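Long-range contacts in glycerol dehydratase (Clostridium butyricum, PDB 1R9D), which probably catalyses the B12-independent dehydration of glycerol, as a lyase of the pyruvate formate-lyase-like glycyl radical enzyme family: residues S546-V551 and G633-G638; L639-I644 and G698-Q703. All coordinates share one frame; numbering follows the deposited sequence.

The two contacts follow one another along the chain, contact 1 ending at Gly638 and contact 2 beginning at Leu639, with their centres 13 Å apart in the buried interior. Contact 1 pairs strand 543-551 with strand 634-635 at the margin of one five-stranded sheet; contact 2 carries the same chain on to the approach to strand 702-705, an outer strand of the other. Residues 633-644 thus run from one sheet toward the other, consistent with the two half-barrels of glycyl radical enzymes. Gln549 of contact 1 packs on Tyr640 of contact 2. Contact 2 lines the glycerol site through Tyr640, whereas the Gln549 side chain lies further out, about 6 Å from the ligand.

Contact 1 (S546-V551 and G633-G638); sequences SGPQGV and GNFQPG
The carbonyl oxygen of Ser546 takes one hydrogen bond from residues 633-638, supplemented by a weaker contact. The N-H of Gln636 meets it head-on, N to O 2.8 Å with a C=O...N angle of 173°, and Phe635 CA adds a C-H...O contact of 3.2 Å to Ser546 O. Beside this bond, Ser546 CB sits 3.5 Å above the plane of the Phe635 ring, over its centre, in a CH-pi contact. A small residue suits this place, because its short side chain lets the backbone come down close to the ring. With chi1 -75°, OG lies beside the serine's own backbone N, and Asn629 bonds it. Ser546 and Phe635 form a parallel bridge between strand 543-551 and the short, weakly bonded strand 634-635, at the margin of a mixed sheet. Pro548 CD reaches Phe635 CD2 at 4.0 Å, the two side chains crossing at about a right angle. Pro548 has no N-H to offer, and its CD lies beside Gln636 O. Beyond it a single bridge, Gln549 with Gly638, ties the chains again: Gly638 N donates to Pro548 O (3.2 Å), and Gly638 O receives Gly550 N at 2.9 Å. Gln549 bends back at chi2 (41°), its NE2 bonding Gly547 O at 2.9 Å from above the carbonyl plane and also Asp447. Its OE1, bonded to Asn697, lies 3.2 Å from Gly638 CA, an approach that the absence of a side chain on Gly638 permits.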
# COMPACT_ATOMS: atom_id res chain seq x y z
N SER A 546 14.24 2.22 -15.95
CA SER A 546 13.00 2.56 -16.64
C SER A 546 13.49 3.05 -18.01
O SER A 546 14.42 3.84 -18.08
CB SER A 546 12.23 3.66 -15.91
OG SER A 546 11.60 3.14 -14.75
N GLY A 547 12.87 2.57 -19.09
CA GLY A 547 13.35 2.94 -20.41
C GLY A 547 12.37 3.41 -21.47
O GLY A 547 11.68 2.59 -22.09
N PRO A 548 12.29 4.73 -21.70
CA PRO A 548 11.41 5.36 -22.70
C PRO A 548 12.15 5.57 -24.02
O PRO A 548 13.34 5.92 -24.03
CB PRO A 548 11.01 6.65 -22.01
CG PRO A 548 12.31 7.05 -21.33
CD PRO A 548 12.84 5.74 -20.78
N GLN A 549 11.45 5.38 -25.14
CA GLN A 549 12.03 5.48 -26.49
C GLN A 549 11.80 6.75 -27.28
O GLN A 549 10.69 7.29 -27.31
CB GLN A 549 11.50 4.32 -27.35
CG GLN A 549 12.18 3.00 -27.15
CD GLN A 549 12.47 2.71 -25.70
OE1 GLN A 549 13.56 2.99 -25.21
NE2 GLN A 549 11.47 2.18 -24.99
N GLY A 550 12.85 7.22 -27.94
CA GLY A 550 12.74 8.39 -28.78
C GLY A 550 12.53 7.88 -30.20
O GLY A 550 13.21 6.95 -30.64
N VAL A 551 11.57 8.48 -30.91
CA VAL A 551 11.26 8.08 -32.28
C VAL A 551 11.37 9.27 -33.22
O VAL A 551 10.83 10.34 -32.94
CB VAL A 551 9.82 7.52 -32.37
CG1 VAL A 551 9.52 7.05 -33.80
CG2 VAL A 551 9.66 6.37 -31.37
N GLY A 633 15.71 3.16 -9.20
CA GLY A 633 16.55 3.06 -10.38
C GLY A 633 16.52 4.30 -11.25
O GLY A 633 15.65 5.17 -11.09
N ASN A 634 17.46 4.39 -12.18
CA ASN A 634 17.54 5.53 -13.08
C ASN A 634 16.87 5.24 -14.41
O ASN A 634 16.84 4.10 -14.88
CB ASN A 634 19.00 5.88 -13.36
CG ASN A 634 19.58 6.82 -12.33
OD1 ASN A 634 19.32 8.03 -12.36
ND2 ASN A 634 20.38 6.28 -11.42
N PHE A 635 16.31 6.29 -15.02
CA PHE A 635 15.71 6.16 -16.33
C PHE A 635 16.89 6.15 -17.30
O PHE A 635 17.93 6.75 -17.03
CB PHE A 635 14.83 7.37 -16.66
CG PHE A 635 13.41 7.26 -16.18
CD1 PHE A 635 13.11 7.25 -14.82
CD2 PHE A 635 12.37 7.17 -17.10
CE1 PHE A 635 11.79 7.17 -14.38
CE2 PHE A 635 11.04 7.08 -16.67
CZ PHE A 635 10.75 7.08 -15.31
N GLN A 636 16.74 5.44 -18.42
CA GLN A 636 17.78 5.39 -19.44
C GLN A 636 17.05 5.41 -20.77
O GLN A 636 16.09 4.67 -20.96
CB GLN A 636 18.66 4.14 -19.30
CG GLN A 636 17.90 2.84 -19.24
CD GLN A 636 18.83 1.63 -19.20
OE1 GLN A 636 20.05 1.76 -19.30
NE2 GLN A 636 18.24 0.45 -19.06
N PRO A 637 17.49 6.26 -21.70
CA PRO A 637 16.85 6.37 -23.01
C PRO A 637 17.19 5.30 -24.04
O PRO A 637 18.27 4.71 -24.02
CB PRO A 637 17.26 7.76 -23.47
CG PRO A 637 18.68 7.84 -22.95
CD PRO A 637 18.54 7.29 -21.54
N GLY A 638 16.25 5.06 -24.94
CA GLY A 638 16.45 4.12 -26.02
C GLY A 638 16.01 4.84 -27.28
O GLY A 638 15.36 5.89 -27.19

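Contact 2 (L639-I644 and G698-Q703); sequences LYPSSI and GTLFNQ
Beside the glycerol site, the loop following strand 634-635 meets the lead-in to strand 702-705 through a single backbone bridge, Leu639 with Thr699. Gly698 O accepts the N-H of Leu639 at 2.7 Å in a nearly straight bond (N-H...O 166°). Leu639 O in turn takes the N-H of Leu700 at 3.1 Å, and Thr699 CA makes a C-H...O contact with that same oxygen. Gly698 has a positive phi (105°), at which a beta carbon would collide with the preceding carbonyl, so glycine fits here. Leu639 offers apolar surface to the Thr699 methyl, the side chains lying side by side with CD1 of Leu639 4.0 Å from CG2 of Thr699, while Thr699 OG1 bonds His692. The loop thereby joins the sheet containing strands 702-705 and 733-738, consistent with one half of the glycyl radical enzyme barrel. Leu700, equally apolar, packs its CB on Tyr640 CB at 3.7 Å. Tyr640 has CG between the backbone N and the carbonyl carbon (chi1 66°), and its CD2 lies 4.1 Å from Gly698 O, at the ring edge. Tyrosine combines this packing with a hydroxyl for His446 O, about 3 Å separating its side chain from bound glycerol. Pro641, with CD near Leu700 CD2, opens a type II' turn.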
# COMPACT_ATOMS: atom_id res chain seq x y z
N LEU A 639 16.35 4.30 -28.45
CA LEU A 639 15.97 4.89 -29.73
C LEU A 639 15.53 3.78 -30.69
O LEU A 639 16.30 3.37 -31.56
CB LEU A 639 17.15 5.67 -30.33
CG LEU A 639 17.70 6.86 -29.52
CD1 LEU A 639 19.03 7.30 -30.11
CD2 LEU A 639 16.70 8.02 -29.52
N TYR A 640 14.32 3.27 -30.50
CA TYR A 640 13.76 2.22 -31.36
C TYR A 640 12.26 2.49 -31.49
O TYR A 640 11.66 3.13 -30.62
CB TYR A 640 14.07 0.83 -30.82
CG TYR A 640 13.43 0.44 -29.50
CD1 TYR A 640 12.11 -0.00 -29.45
CD2 TYR A 640 14.17 0.46 -28.32
CE1 TYR A 640 11.54 -0.43 -28.24
CE2 TYR A 640 13.62 0.04 -27.11
CZ TYR A 640 12.31 -0.41 -27.08
OH TYR A 640 11.77 -0.84 -25.89
N PRO A 641 11.61 1.99 -32.56
CA PRO A 641 10.19 2.31 -32.65
C PRO A 641 9.13 1.22 -32.75
O PRO A 641 7.95 1.55 -32.80
CB PRO A 641 10.16 3.13 -33.92
CG PRO A 641 11.02 2.24 -34.83
CD PRO A 641 12.15 1.71 -33.90
N SER A 642 9.53 -0.04 -32.79
CA SER A 642 8.55 -1.11 -32.99
C SER A 642 7.89 -0.71 -34.33
O SER A 642 8.60 -0.52 -35.31
CB SER A 642 7.51 -1.14 -31.87
OG SER A 642 6.69 -2.29 -31.99
N SER A 643 6.57 -0.57 -34.38
CA SER A 643 5.92 -0.16 -35.62
C SER A 643 5.27 1.22 -35.48
O SER A 643 4.53 1.66 -36.37
CB SER A 643 4.87 -1.19 -36.07
OG SER A 643 3.80 -1.32 -35.13
N ILE A 644 5.56 1.92 -34.39
CA ILE A 644 4.94 3.21 -34.12
C ILE A 644 5.38 4.40 -34.98
O ILE A 644 4.72 5.43 -34.96
CB ILE A 644 5.08 3.59 -32.62
CG1 ILE A 644 3.94 4.53 -32.21
CG2 ILE A 644 6.42 4.28 -32.37
CD1 ILE A 644 3.85 4.78 -30.71
N GLY A 698 19.05 0.92 -25.63
CA GLY A 698 19.14 0.41 -26.99
C GLY A 698 18.77 1.30 -28.17
O GLY A 698 17.90 2.16 -28.07
N THR A 699 19.45 1.09 -29.29
CA THR A 699 19.17 1.84 -30.51
C THR A 699 18.98 0.79 -31.60
O THR A 699 19.59 -0.28 -31.55
CB THR A 699 20.32 2.80 -30.90
OG1 THR A 699 21.45 2.05 -31.35
CG2 THR A 699 20.73 3.65 -29.71
N LEU A 700 18.14 1.08 -32.58
CA LEU A 700 17.85 0.12 -33.64
C LEU A 700 18.18 0.63 -35.04
O LEU A 700 17.72 1.70 -35.44
CB LEU A 700 16.37 -0.28 -33.55
CG LEU A 700 15.82 -1.39 -34.45
CD1 LEU A 700 14.69 -2.09 -33.72
CD2 LEU A 700 15.35 -0.81 -35.76
N PHE A 701 18.96 -0.15 -35.78
CA PHE A 701 19.37 0.22 -37.13
C PHE A 701 18.93 -0.83 -38.16
O PHE A 701 19.37 -1.97 -38.11
CB PHE A 701 20.89 0.42 -37.13
CG PHE A 701 21.47 0.83 -38.46
CD1 PHE A 701 20.70 1.53 -39.39
CD2 PHE A 701 22.79 0.55 -38.76
CE1 PHE A 701 21.26 1.94 -40.61
CE2 PHE A 701 23.36 0.97 -39.98
CZ PHE A 701 22.59 1.66 -40.90
N ASN A 702 18.05 -0.42 -39.07
CA ASN A 702 17.54 -1.30 -40.13
C ASN A 702 18.20 -1.02 -41.47
O ASN A 702 18.37 0.14 -41.85
CB ASN A 702 16.04 -1.09 -40.36
CG ASN A 702 15.15 -2.00 -39.54
OD1 ASN A 702 15.43 -3.19 -39.39
ND2 ASN A 702 14.05 -1.45 -39.05
N GLN A 703 18.55 -2.08 -42.19
CA GLN A 703 19.09 -1.95 -43.54
C GLN A 703 18.42 -3.04 -44.37
O GLN A 703 18.14 -4.13 -43.87
CB GLN A 703 20.62 -2.06 -43.56
CG GLN A 703 21.29 -0.70 -43.34
CD GLN A 703 22.73 -0.64 -43.85
OE1 GLN A 703 23.23 0.44 -44.18
NE2 GLN A 703 23.38 -1.78 -43.90